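Local coordinates for NADH-rubredoxin oxidoreductase (Clostridium acetobutylicum, PDB 3KLJ), which catalyses the NADH-dependent reduction of rubredoxin, using one bound FAD, in electron-transfer chains that remove oxygen and other oxidants, at residues L15-A20 / I35-S40; L108-G113 / G264-F269; D251-S256 / E285-N290. All coordinates share one frame; numbering follows the deposited sequence.

In the fold
The three contacts lie in the FAD-binding part of a GR-fold flavoprotein, around the parallel sheet that holds strands 12-15, 35-38 and 107-110. Contacts 1 and 2, centred 11 Å apart, both touch FAD and are joined by two probable backbone hydrogen bonds between strand 12-15 and strand 107-110 with the residue after it: L15 O to A111 N (2.7 Å) and L15 N to I109 O (2.8 Å). Contact 3, 10 Å from contact 2 between centres, meets it through F269, whose CE1 is 3.5 Å from D251 CA, and through I109 CD1, which rests on helix 277-291. It does not touch contact 1, and the M253 side chain stays about 10 Å from FAD.

Contact 1 (L15-A20 / I35-S40); sequences LGAGPA and ITMINS. With FAD (flavin-adenine dinucleotide), chain B.
The N39 amide presents one face to A17: A17 CB stands over the amide carbon, 3.4 Å from N39 CG, and A17 N comes in on the same side. The hydrogen bond from A17 N to N39 OD1 (2.9 Å) therefore arrives from above the carbonyl plane, 47° out of it. The second flat group, the adenine of FAD, has L15 CD2 over one face, 3.4 Å from N1A, while I38 CG2 approaches its C2A edge. These positions fit the dinucleotide-binding β-α-β unit, in which strands 12-15 and 35-38 run parallel and the turn after the first carries the glycines G16 and G18 of a GxGxxG pattern. G16 N donates to I38 O (2.8 Å), in the plane of that carbonyl, which joins the glycine turn to strand 35-38. With its CG anti to the backbone N (chi1 -161°), N39 swings its amide back toward the turn. M37 bends at chi3 to lay CE against A17 CB, at 3.8 Å. Bare alpha carbons let the cofactor come close to both glycines: G16 CA is 3.2 Å from FAD O4B, and G18 CA 3.3 Å from FAD O5B. A20 N, in the first turn of the helix that starts after G18, its N-cap residue, donates to FAD O1P (2.7 Å). The phosphate thus sits at a helix N-terminus, whose dipole probably stabilises its charge; OD1 of the FAD-binding N39 takes the A17 N-H and may also accept from ribose O3B, whose proton has an alternative acceptor.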
loop_
_atom_site.group_PDB
_atom_site.type_symbol
_atom_site.label_atom_id
_atom_site.label_comp_id
_atom_site.label_asym_id
_atom_site.label_seq_id
_atom_site.Cartn_x
_atom_site.Cartn_y
_atom_site.Cartn_z
ATOM N N LEU A 15 -0.505 8.726 16.793
ATOM C CA LEU A 15 -1.404 9.404 15.876
ATOM C C LEU A 15 -1.722 8.505 14.678
ATOM O O LEU A 15 -0.927 8.395 13.731
ATOM C CB LEU A 15 -0.771 10.732 15.438
ATOM C CG LEU A 15 -1.661 11.881 14.970
ATOM C CD1 LEU A 15 -0.872 13.220 14.930
ATOM C CD2 LEU A 15 -2.293 11.572 13.606
ATOM N N GLY A 16 -2.888 7.863 14.741
ATOM C CA GLY A 16 -3.343 6.903 13.747
ATOM C C GLY A 16 -3.304 5.486 14.294
ATOM O O GLY A 16 -2.287 5.058 14.849
ATOM N N ALA A 17 -4.403 4.749 14.138
ATOM C CA ALA A 17 -4.480 3.382 14.637
ATOM C C ALA A 17 -4.722 2.365 13.510
ATOM O O ALA A 17 -5.752 1.696 13.449
ATOM C CB ALA A 17 -5.527 3.271 15.741
ATOM N N GLY A 18 -3.760 2.282 12.602
ATOM C CA GLY A 18 -3.722 1.223 11.616
ATOM C C GLY A 18 -2.637 0.253 12.041
ATOM O O GLY A 18 -2.204 0.275 13.204
ATOM N N PRO A 19 -2.176 -0.596 11.111
ATOM C CA PRO A 19 -1.119 -1.578 11.409
ATOM C C PRO A 19 0.171 -0.950 11.962
ATOM O O PRO A 19 0.786 -1.521 12.876
ATOM C CB PRO A 19 -0.883 -2.255 10.054
ATOM C CG PRO A 19 -2.238 -2.151 9.371
ATOM C CD PRO A 19 -2.746 -0.793 9.759
ATOM N N ALA A 20 0.561 0.215 11.453
ATOM C CA ALA A 20 1.789 0.860 11.941
ATOM C C ALA A 20 1.634 1.335 13.373
ATOM O O ALA A 20 2.461 0.995 14.228
ATOM C CB ALA A 20 2.235 2.007 11.032
ATOM N N ILE A 35 0.206 4.665 27.272
ATOM C CA ILE A 35 0.085 4.706 25.813
ATOM C C ILE A 35 -1.340 5.060 25.379
ATOM O O ILE A 35 -2.319 4.420 25.807
ATOM C CB ILE A 35 0.462 3.336 25.189
ATOM C CG1 ILE A 35 1.793 2.819 25.748
ATOM C CG2 ILE A 35 0.486 3.409 23.658
ATOM C CD1 ILE A 35 1.885 1.291 25.745
ATOM N N THR A 36 -1.444 6.063 24.511
ATOM C CA THR A 36 -2.720 6.479 23.928
ATOM C C THR A 36 -2.655 6.502 22.408
ATOM O O THR A 36 -1.721 7.060 21.830
ATOM C CB THR A 36 -3.118 7.878 24.427
ATOM O OG1 THR A 36 -3.241 7.838 25.845
ATOM C CG2 THR A 36 -4.444 8.329 23.841
ATOM N N MET A 37 -3.660 5.906 21.775
ATOM C CA MET A 37 -3.787 5.894 20.329
ATOM C C MET A 37 -4.989 6.716 19.900
ATOM O O MET A 37 -6.093 6.531 20.423
ATOM C CB MET A 37 -3.981 4.469 19.825
ATOM C CG MET A 37 -2.946 3.470 20.301
ATOM S SD MET A 37 -3.247 1.855 19.548
ATOM C CE MET A 37 -2.578 2.193 17.913
ATOM N N ILE A 38 -4.766 7.611 18.942
ATOM C CA ILE A 38 -5.835 8.380 18.322
ATOM C C ILE A 38 -6.179 7.751 16.971
ATOM O O ILE A 38 -5.282 7.520 16.171
ATOM C CB ILE A 38 -5.397 9.850 18.096
ATOM C CG1 ILE A 38 -5.044 10.518 19.430
ATOM C CG2 ILE A 38 -6.487 10.640 17.365
ATOM C CD1 ILE A 38 -4.112 11.713 19.281
ATOM N N ASN A 39 -7.455 7.461 16.712
ATOM C CA ASN A 39 -7.848 6.959 15.382
ATOM C C ASN A 39 -9.087 7.615 14.798
ATOM O O ASN A 39 -10.116 7.708 15.465
ATOM C CB ASN A 39 -8.018 5.440 15.381
ATOM C CG ASN A 39 -7.969 4.836 13.969
ATOM O OD1 ASN A 39 -7.068 5.121 13.156
ATOM N ND2 ASN A 39 -8.943 3.995 13.681
ATOM N N SER A 40 -8.974 8.049 13.543
ATOM C CA SER A 40 -10.050 8.746 12.844
ATOM C C SER A 40 -11.244 7.837 12.535
ATOM O O SER A 40 -12.376 8.317 12.451
ATOM C CB SER A 40 -9.525 9.390 11.559
ATOM O OG SER A 40 -9.097 8.396 10.637
HETATM P PA FAD B . -3.093 2.881 7.645
HETATM O O1A FAD B . -3.665 3.776 6.578
HETATM O O2A FAD B . -3.451 1.428 7.444
HETATM O O5B FAD B . -3.591 3.374 9.079
HETATM C C5B FAD B . -3.510 4.739 9.447
HETATM C C4B FAD B . -4.704 5.096 10.332
HETATM O O4B FAD B . -4.565 6.434 10.808
HETATM C C3B FAD B . -6.011 5.045 9.545
HETATM O O3B FAD B . -6.951 4.255 10.255
HETATM C C2B FAD B . -6.469 6.488 9.442
HETATM O O2B FAD B . -7.870 6.619 9.530
HETATM C C1B FAD B . -5.790 7.129 10.643
HETATM N N9A FAD B . -5.562 8.578 10.491
HETATM C C8A FAD B . -5.253 9.261 9.345
HETATM N N7A FAD B . -5.126 10.574 9.648
HETATM C C5A FAD B . -5.340 10.742 10.968
HETATM C C6A FAD B . -5.339 11.873 11.785
HETATM N N6A FAD B . -5.364 13.091 11.242
HETATM N N1A FAD B . -5.611 11.723 13.134
HETATM C C2A FAD B . -5.879 10.475 13.667
HETATM N N3A FAD B . -5.890 9.362 12.847
HETATM C C4A FAD B . -5.619 9.493 11.515
HETATM N N1 FAD B . 0.030 -3.784 1.401
HETATM C C2 FAD B . 0.808 -4.884 1.111
HETATM O O2 FAD B . 1.957 -4.930 1.514
HETATM N N3 FAD B . 0.295 -5.947 0.396
HETATM C C4 FAD B . -1.005 -5.908 -0.051
HETATM O O4 FAD B . -1.429 -6.868 -0.701
HETATM C C4X FAD B . -1.806 -4.789 0.223
HETATM N N5 FAD B . -3.122 -4.729 -0.209
HETATM C C5X FAD B . -3.906 -3.625 0.071
HETATM C C6 FAD B . -5.234 -3.569 -0.374
HETATM C C7 FAD B . -6.019 -2.445 -0.071
HETATM C C7M FAD B . -7.442 -2.379 -0.545
HETATM C C8 FAD B . -5.478 -1.385 0.657
HETATM C C8M FAD B . -6.297 -0.164 0.990
HETATM C C9 FAD B . -4.159 -1.447 1.089
HETATM C C9A FAD B . -3.370 -2.565 0.803
HETATM N N10 FAD B . -2.050 -2.623 1.246
HETATM C C10 FAD B . -1.274 -3.729 0.958
HETATM C "C1'" FAD B . -1.464 -1.481 2.009
HETATM C "C2'" FAD B . -1.467 -1.712 3.505
HETATM O "O2'" FAD B . -2.809 -1.772 3.944
HETATM C "C3'" FAD B . -0.750 -0.538 4.140
HETATM O "O3'" FAD B . 0.617 -0.563 3.772
HETATM C "C4'" FAD B . -0.836 -0.532 5.657
HETATM O "O4'" FAD B . -2.194 -0.547 6.079
HETATM C "C5'" FAD B . -0.186 0.747 6.169
HETATM O "O5'" FAD B . -0.448 0.826 7.547
HETATM P P FAD B . -0.359 2.230 8.286
HETATM O O1P FAD B . -0.628 2.017 9.766
HETATM O O2P FAD B . 0.945 2.926 7.985
HETATM O O3P FAD B . -1.506 3.144 7.610
HETATM O O HOH W 1 -8.241 1.522 12.141
#

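Contact 2 (L108-G113 / G264-F269). With FAD (flavin-adenine dinucleotide), chain B.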
loop_
_atom_site.group_PDB
_atom_site.type_symbol
_atom_site.label_atom_id
_atom_site.label_comp_id
_atom_site.label_asym_id
_atom_site.label_seq_id
_atom_site.Cartn_x
_atom_site.Cartn_y
_atom_site.Cartn_z
ATOM N N LEU A 108 5.643 11.533 20.547
ATOM C CA LEU A 108 4.603 11.444 19.537
ATOM C C LEU A 108 5.044 10.519 18.408
ATOM O O LEU A 108 6.120 10.697 17.826
ATOM C CB LEU A 108 4.269 12.841 18.978
ATOM C CG LEU A 108 3.181 12.940 17.894
ATOM C CD1 LEU A 108 1.813 12.515 18.429
ATOM C CD2 LEU A 108 3.095 14.330 17.276
ATOM N N ILE A 109 4.215 9.526 18.102
ATOM C CA ILE A 109 4.483 8.649 16.969
ATOM C C ILE A 109 3.412 8.890 15.914
ATOM O O ILE A 109 2.227 8.628 16.161
ATOM C CB ILE A 109 4.487 7.171 17.394
ATOM C CG1 ILE A 109 5.583 6.924 18.448
ATOM C CG2 ILE A 109 4.642 6.255 16.181
ATOM C CD1 ILE A 109 5.557 5.522 19.042
ATOM N N ILE A 110 3.820 9.409 14.760
ATOM C CA ILE A 110 2.885 9.669 13.654
ATOM C C ILE A 110 2.761 8.447 12.737
ATOM O O ILE A 110 3.722 8.048 12.055
ATOM C CB ILE A 110 3.300 10.918 12.825
ATOM C CG1 ILE A 110 3.405 12.150 13.723
ATOM C CG2 ILE A 110 2.306 11.160 11.684
ATOM C CD1 ILE A 110 4.099 13.363 13.055
ATOM N N ALA A 111 1.565 7.864 12.721
ATOM C CA ALA A 111 1.296 6.641 11.979
ATOM C C ALA A 111 -0.034 6.788 11.214
ATOM O O ALA A 111 -0.911 5.927 11.276
ATOM C CB ALA A 111 1.264 5.451 12.946
ATOM N N SER A 112 -0.163 7.902 10.498
ATOM C CA SER A 112 -1.440 8.318 9.906
ATOM C C SER A 112 -1.680 7.741 8.508
ATOM O O SER A 112 -2.646 8.108 7.847
ATOM C CB SER A 112 -1.511 9.841 9.856
ATOM O OG SER A 112 -0.367 10.349 9.186
ATOM N N GLY A 113 -0.806 6.841 8.060
ATOM C CA GLY A 113 -1.033 6.108 6.815
ATOM C C GLY A 113 -1.206 6.933 5.543
ATOM O O GLY A 113 -0.532 7.949 5.344
ATOM N N GLY A 264 5.497 3.640 8.827
ATOM C CA GLY A 264 4.499 3.027 7.955
ATOM C C GLY A 264 4.283 3.863 6.706
ATOM O O GLY A 264 5.205 4.531 6.222
ATOM N N ASP A 265 3.052 3.839 6.210
ATOM C CA ASP A 265 2.676 4.476 4.941
ATOM C C ASP A 265 2.948 5.979 4.864
ATOM O O ASP A 265 3.155 6.506 3.768
ATOM C CB ASP A 265 1.186 4.222 4.642
ATOM C CG ASP A 265 0.951 3.001 3.782
ATOM O OD1 ASP A 265 -0.028 3.011 2.997
ATOM O OD2 ASP A 265 1.722 2.026 3.887
ATOM N N VAL A 266 2.925 6.660 6.013
ATOM C CA VAL A 266 3.121 8.108 6.055
ATOM C C VAL A 266 4.611 8.515 5.978
ATOM O O VAL A 266 4.921 9.680 5.733
ATOM C CB VAL A 266 2.488 8.739 7.331
ATOM C CG1 VAL A 266 3.336 8.428 8.584
ATOM C CG2 VAL A 266 2.321 10.268 7.165
ATOM N N ALA A 267 5.506 7.551 6.183
ATOM C CA ALA A 267 6.917 7.825 6.411
ATOM C C ALA A 267 7.797 7.496 5.211
ATOM O O ALA A 267 7.578 6.506 4.515
ATOM C CB ALA A 267 7.402 7.064 7.644
ATOM N N GLU A 268 8.801 8.340 4.991
ATOM C CA GLU A 268 9.712 8.203 3.874
ATOM C C GLU A 268 11.141 8.034 4.411
ATOM O O GLU A 268 11.668 8.921 5.104
ATOM C CB GLU A 268 9.586 9.433 2.967
ATOM C CG GLU A 268 10.571 9.500 1.802
ATOM C CD GLU A 268 10.259 10.648 0.830
ATOM O OE1 GLU A 268 11.155 11.019 0.030
ATOM O OE2 GLU A 268 9.115 11.168 0.850
ATOM N N PHE A 269 11.753 6.904 4.068
ATOM C CA PHE A 269 13.035 6.469 4.643
ATOM C C PHE A 269 14.027 6.286 3.508
ATOM O O PHE A 269 13.847 5.409 2.647
ATOM C CB PHE A 269 12.848 5.134 5.380
ATOM C CG PHE A 269 14.126 4.549 5.932
ATOM C CD1 PHE A 269 14.866 5.227 6.906
ATOM C CD2 PHE A 269 14.586 3.307 5.486
ATOM C CE1 PHE A 269 16.045 4.679 7.417
ATOM C CE2 PHE A 269 15.746 2.746 5.997
ATOM C CZ PHE A 269 16.478 3.432 6.974
HETATM P PA FAD B . -3.093 2.881 7.645
HETATM O O1A FAD B . -3.665 3.776 6.578
HETATM O O2A FAD B . -3.451 1.428 7.444
HETATM O O5B FAD B . -3.591 3.374 9.079
HETATM C C5B FAD B . -3.510 4.739 9.447
HETATM C C4B FAD B . -4.704 5.096 10.332
HETATM O O4B FAD B . -4.565 6.434 10.808
HETATM C C3B FAD B . -6.011 5.045 9.545
HETATM O O3B FAD B . -6.951 4.255 10.255
HETATM C C2B FAD B . -6.469 6.488 9.442
HETATM O O2B FAD B . -7.870 6.619 9.530
HETATM C C1B FAD B . -5.790 7.129 10.643
HETATM N N9A FAD B . -5.562 8.578 10.491
HETATM C C8A FAD B . -5.253 9.261 9.345
HETATM N N7A FAD B . -5.126 10.574 9.648
HETATM C C5A FAD B . -5.340 10.742 10.968
HETATM C C6A FAD B . -5.339 11.873 11.785
HETATM N N6A FAD B . -5.364 13.091 11.242
HETATM N N1A FAD B . -5.611 11.723 13.134
HETATM C C2A FAD B . -5.879 10.475 13.667
HETATM N N3A FAD B . -5.890 9.362 12.847
HETATM C C4A FAD B . -5.619 9.493 11.515
HETATM N N1 FAD B . 0.030 -3.784 1.401
HETATM C C2 FAD B . 0.808 -4.884 1.111
HETATM O O2 FAD B . 1.957 -4.930 1.514
HETATM N N3 FAD B . 0.295 -5.947 0.396
HETATM C C4 FAD B . -1.005 -5.908 -0.051
HETATM O O4 FAD B . -1.429 -6.868 -0.701
HETATM C C4X FAD B . -1.806 -4.789 0.223
HETATM N N5 FAD B . -3.122 -4.729 -0.209
HETATM C C5X FAD B . -3.906 -3.625 0.071
HETATM C C6 FAD B . -5.234 -3.569 -0.374
HETATM C C7 FAD B . -6.019 -2.445 -0.071
HETATM C C7M FAD B . -7.442 -2.379 -0.545
HETATM C C8 FAD B . -5.478 -1.385 0.657
HETATM C C8M FAD B . -6.297 -0.164 0.990
HETATM C C9 FAD B . -4.159 -1.447 1.089
HETATM C C9A FAD B . -3.370 -2.565 0.803
HETATM N N10 FAD B . -2.050 -2.623 1.246
HETATM C C10 FAD B . -1.274 -3.729 0.958
HETATM C "C1'" FAD B . -1.464 -1.481 2.009
HETATM C "C2'" FAD B . -1.467 -1.712 3.505
HETATM O "O2'" FAD B . -2.809 -1.772 3.944
HETATM C "C3'" FAD B . -0.750 -0.538 4.140
HETATM O "O3'" FAD B . 0.617 -0.563 3.772
HETATM C "C4'" FAD B . -0.836 -0.532 5.657
HETATM O "O4'" FAD B . -2.194 -0.547 6.079
HETATM C "C5'" FAD B . -0.186 0.747 6.169
HETATM O "O5'" FAD B . -0.448 0.826 7.547
HETATM P P FAD B . -0.359 2.230 8.286
HETATM O O1P FAD B . -0.628 2.017 9.766
HETATM O O2P FAD B . 0.945 2.926 7.985
HETATM O O3P FAD B . -1.506 3.144 7.610
HETATM O O HOH W 2 1.510 5.393 8.689
#
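V266 points its branched side chain into the bend formed by I110, S112 and G113, where two FAD-binding signatures of the GR-fold flavoproteins meet: an ATG-type turn, here A111-S112-G113, and the G264-D265 pair that follows strand 260-262. Its two methyls take different targets. CG1, placed between the backbone N and the carbonyl carbon (chi1 74°), reaches I110 O at 3.5 Å; CG2 sits beside the S112 hydroxyl, 3.4 Å from OG, and CB faces the carbonyl of G113. The S112 hydroxyl has its polar partner elsewhere, in N232 O, so toward V266 the contact is packing alone. D265 sets off roughly at right angles to V266, and its carboxylate ends at the cofactor. Its CB lies against G113 CA (3.6 Å), while the carboxylate leads away from the glycine to the ribityl chain, where OD2 accepts a hydrogen bond from FAD O3' (2.8 Å). OD1 is bonded to S114 OG, so both carboxylate oxygens are engaged and the rotation of the group is fixed. The same residue also donates from its backbone: D265 N to FAD O2P is 2.9 Å, with a nearly straight 164° angle. Having no side chain, G113 can lie close to the pyrophosphate, with CA 3.1 Å from FAD O3P. No direct hydrogen bond joins the two segments; a water bridges them instead, accepting from G113 N and V266 N and donating to FAD O2P at 2.6 Å.

Contact 3 (D251-S256 / E285-N290); sequences DHMETS and EVAGLN
Apolar packing joins M253 and V286: M253 CG lies 3.9 Å from V286 CG1, the two side chains crossing at about a right angle. Next to it M253 CB rests on A287 CB at 3.8 Å. M253 has a left-handed backbone conformation (phi 64°), and its chain, folded at chi2 and chi3, carries the thioether away from the helix. V286 CG1, anti to its own backbone N, also reaches the loop's main chain, 3.5 Å from D251 O.

Polar neighbours meet without any hydrogen bond across the contact. N290 lies crosswise to H252, ring and amide planes 64° apart, with N290 OD1 3.5 Å from H252 CB. Although N290 ND2 is 3.3 Å from H252 O, the angle is poor. The true partners of that NH2 are A296 O and, one helical turn back, V286 O (2.9 Å). V286 O accepts N290 N as well, the two donors arriving from opposite faces of its plane.

Within the loop, D251 OD2, bonded to S297 OG, stands 3.5 Å above the centre of one imidazole face.

The contact thus seats the loop between strands 247-249 and 260-262 on helix 277-291 by packing, while A296 O ties both H252 and N290 to one acceptor. H252 ND1 donates to A296 O, so ND1 is protonated; the carboxylate above the ring could in addition favour the doubly protonated form.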
loop_
_atom_site.group_PDB
_atom_site.type_symbol
_atom_site.label_atom_id
_atom_site.label_comp_id
_atom_site.label_asym_id
_atom_site.label_seq_id
_atom_site.Cartn_x
_atom_site.Cartn_y
_atom_site.Cartn_z
ATOM N N ASP A 251 16.792 5.920 10.570
ATOM C CA ASP A 251 16.659 4.480 10.821
ATOM C C ASP A 251 16.017 4.192 12.188
ATOM O O ASP A 251 15.489 3.092 12.415
ATOM C CB ASP A 251 18.029 3.802 10.726
ATOM C CG ASP A 251 19.075 4.504 11.568
ATOM O OD1 ASP A 251 19.390 5.668 11.267
ATOM O OD2 ASP A 251 19.569 3.900 12.534
ATOM N N HIS A 252 16.048 5.185 13.080
ATOM C CA HIS A 252 15.343 5.100 14.369
ATOM C C HIS A 252 13.864 5.485 14.284
ATOM O O HIS A 252 13.175 5.544 15.297
ATOM C CB HIS A 252 16.043 5.994 15.396
ATOM C CG HIS A 252 17.491 5.678 15.564
ATOM N ND1 HIS A 252 17.935 4.462 16.039
ATOM C CD2 HIS A 252 18.598 6.417 15.321
ATOM C CE1 HIS A 252 19.257 4.467 16.080
ATOM N NE2 HIS A 252 19.681 5.641 15.648
ATOM N N MET A 253 13.394 5.766 13.069
ATOM C CA MET A 253 12.053 6.311 12.805
ATOM C C MET A 253 11.811 7.720 13.385
ATOM O O MET A 253 10.672 8.141 13.553
ATOM C CB MET A 253 10.944 5.320 13.209
ATOM C CG MET A 253 10.867 4.074 12.330
ATOM S SD MET A 253 10.591 4.493 10.596
ATOM C CE MET A 253 12.125 3.959 9.801
ATOM N N GLU A 254 12.893 8.442 13.669
ATOM C CA GLU A 254 12.819 9.823 14.168
ATOM C C GLU A 254 12.634 10.817 13.026
ATOM O O GLU A 254 13.317 10.720 12.007
ATOM C CB GLU A 254 14.102 10.175 14.907
ATOM C CG GLU A 254 14.367 9.309 16.125
ATOM C CD GLU A 254 15.721 9.559 16.745
ATOM O OE1 GLU A 254 16.728 9.668 16.004
ATOM O OE2 GLU A 254 15.777 9.637 17.988
ATOM N N THR A 255 11.721 11.774 13.203
ATOM C CA THR A 255 11.501 12.830 12.217
ATOM C C THR A 255 12.553 13.940 12.415
ATOM O O THR A 255 13.470 13.798 13.227
ATOM C CB THR A 255 10.087 13.463 12.362
ATOM O OG1 THR A 255 10.055 14.291 13.537
ATOM C CG2 THR A 255 8.994 12.381 12.458
ATOM N N SER A 256 12.390 15.027 11.659
ATOM C CA SER A 256 13.196 16.251 11.770
ATOM C C SER A 256 13.149 16.884 13.145
ATOM O O SER A 256 14.011 17.674 13.506
ATOM C CB SER A 256 12.646 17.294 10.804
ATOM O OG SER A 256 13.443 17.367 9.661
ATOM N N GLU A 285 7.004 -0.938 14.895
ATOM C CA GLU A 285 7.791 -1.555 15.957
ATOM C C GLU A 285 9.039 -0.725 16.354
ATOM O O GLU A 285 9.252 -0.442 17.534
ATOM C CB GLU A 285 8.189 -2.972 15.551
ATOM C CG GLU A 285 9.094 -3.659 16.565
ATOM C CD GLU A 285 9.586 -5.022 16.120
ATOM O OE1 GLU A 285 9.515 -5.361 14.915
ATOM O OE2 GLU A 285 10.057 -5.763 17.000
ATOM N N VAL A 286 9.855 -0.339 15.375
ATOM C CA VAL A 286 11.077 0.447 15.656
ATOM C C VAL A 286 10.745 1.791 16.340
ATOM O O VAL A 286 11.412 2.185 17.301
ATOM C CB VAL A 286 11.963 0.611 14.388
ATOM C CG1 VAL A 286 13.053 1.695 14.579
ATOM C CG2 VAL A 286 12.616 -0.717 14.019
ATOM N N ALA A 287 9.698 2.458 15.856
ATOM C CA ALA A 287 9.234 3.713 16.439
ATOM C C ALA A 287 8.807 3.576 17.906
ATOM O O ALA A 287 9.174 4.410 18.732
ATOM C CB ALA A 287 8.094 4.314 15.592
ATOM N N GLY A 288 8.006 2.546 18.213
ATOM C CA GLY A 288 7.556 2.302 19.582
ATOM C C GLY A 288 8.718 2.044 20.531
ATOM O O GLY A 288 8.768 2.594 21.641
ATOM N N LEU A 289 9.646 1.201 20.075
ATOM C CA LEU A 289 10.872 0.844 20.800
ATOM C C LEU A 289 11.740 2.064 21.114
ATOM O O LEU A 289 12.220 2.221 22.242
ATOM C CB LEU A 289 11.682 -0.169 19.970
ATOM C CG LEU A 289 11.736 -1.681 20.277
ATOM C CD1 LEU A 289 10.664 -2.230 21.257
ATOM C CD2 LEU A 289 11.771 -2.503 18.980
ATOM N N ASN A 290 11.946 2.918 20.111
ATOM C CA ASN A 290 12.759 4.129 20.269
ATOM C C ASN A 290 12.082 5.157 21.177
ATOM O O ASN A 290 12.736 5.772 22.026
ATOM C CB ASN A 290 13.076 4.749 18.904
ATOM C CG ASN A 290 14.307 4.144 18.251
ATOM O OD1 ASN A 290 15.440 4.557 18.523
ATOM N ND2 ASN A 290 14.094 3.193 17.368
#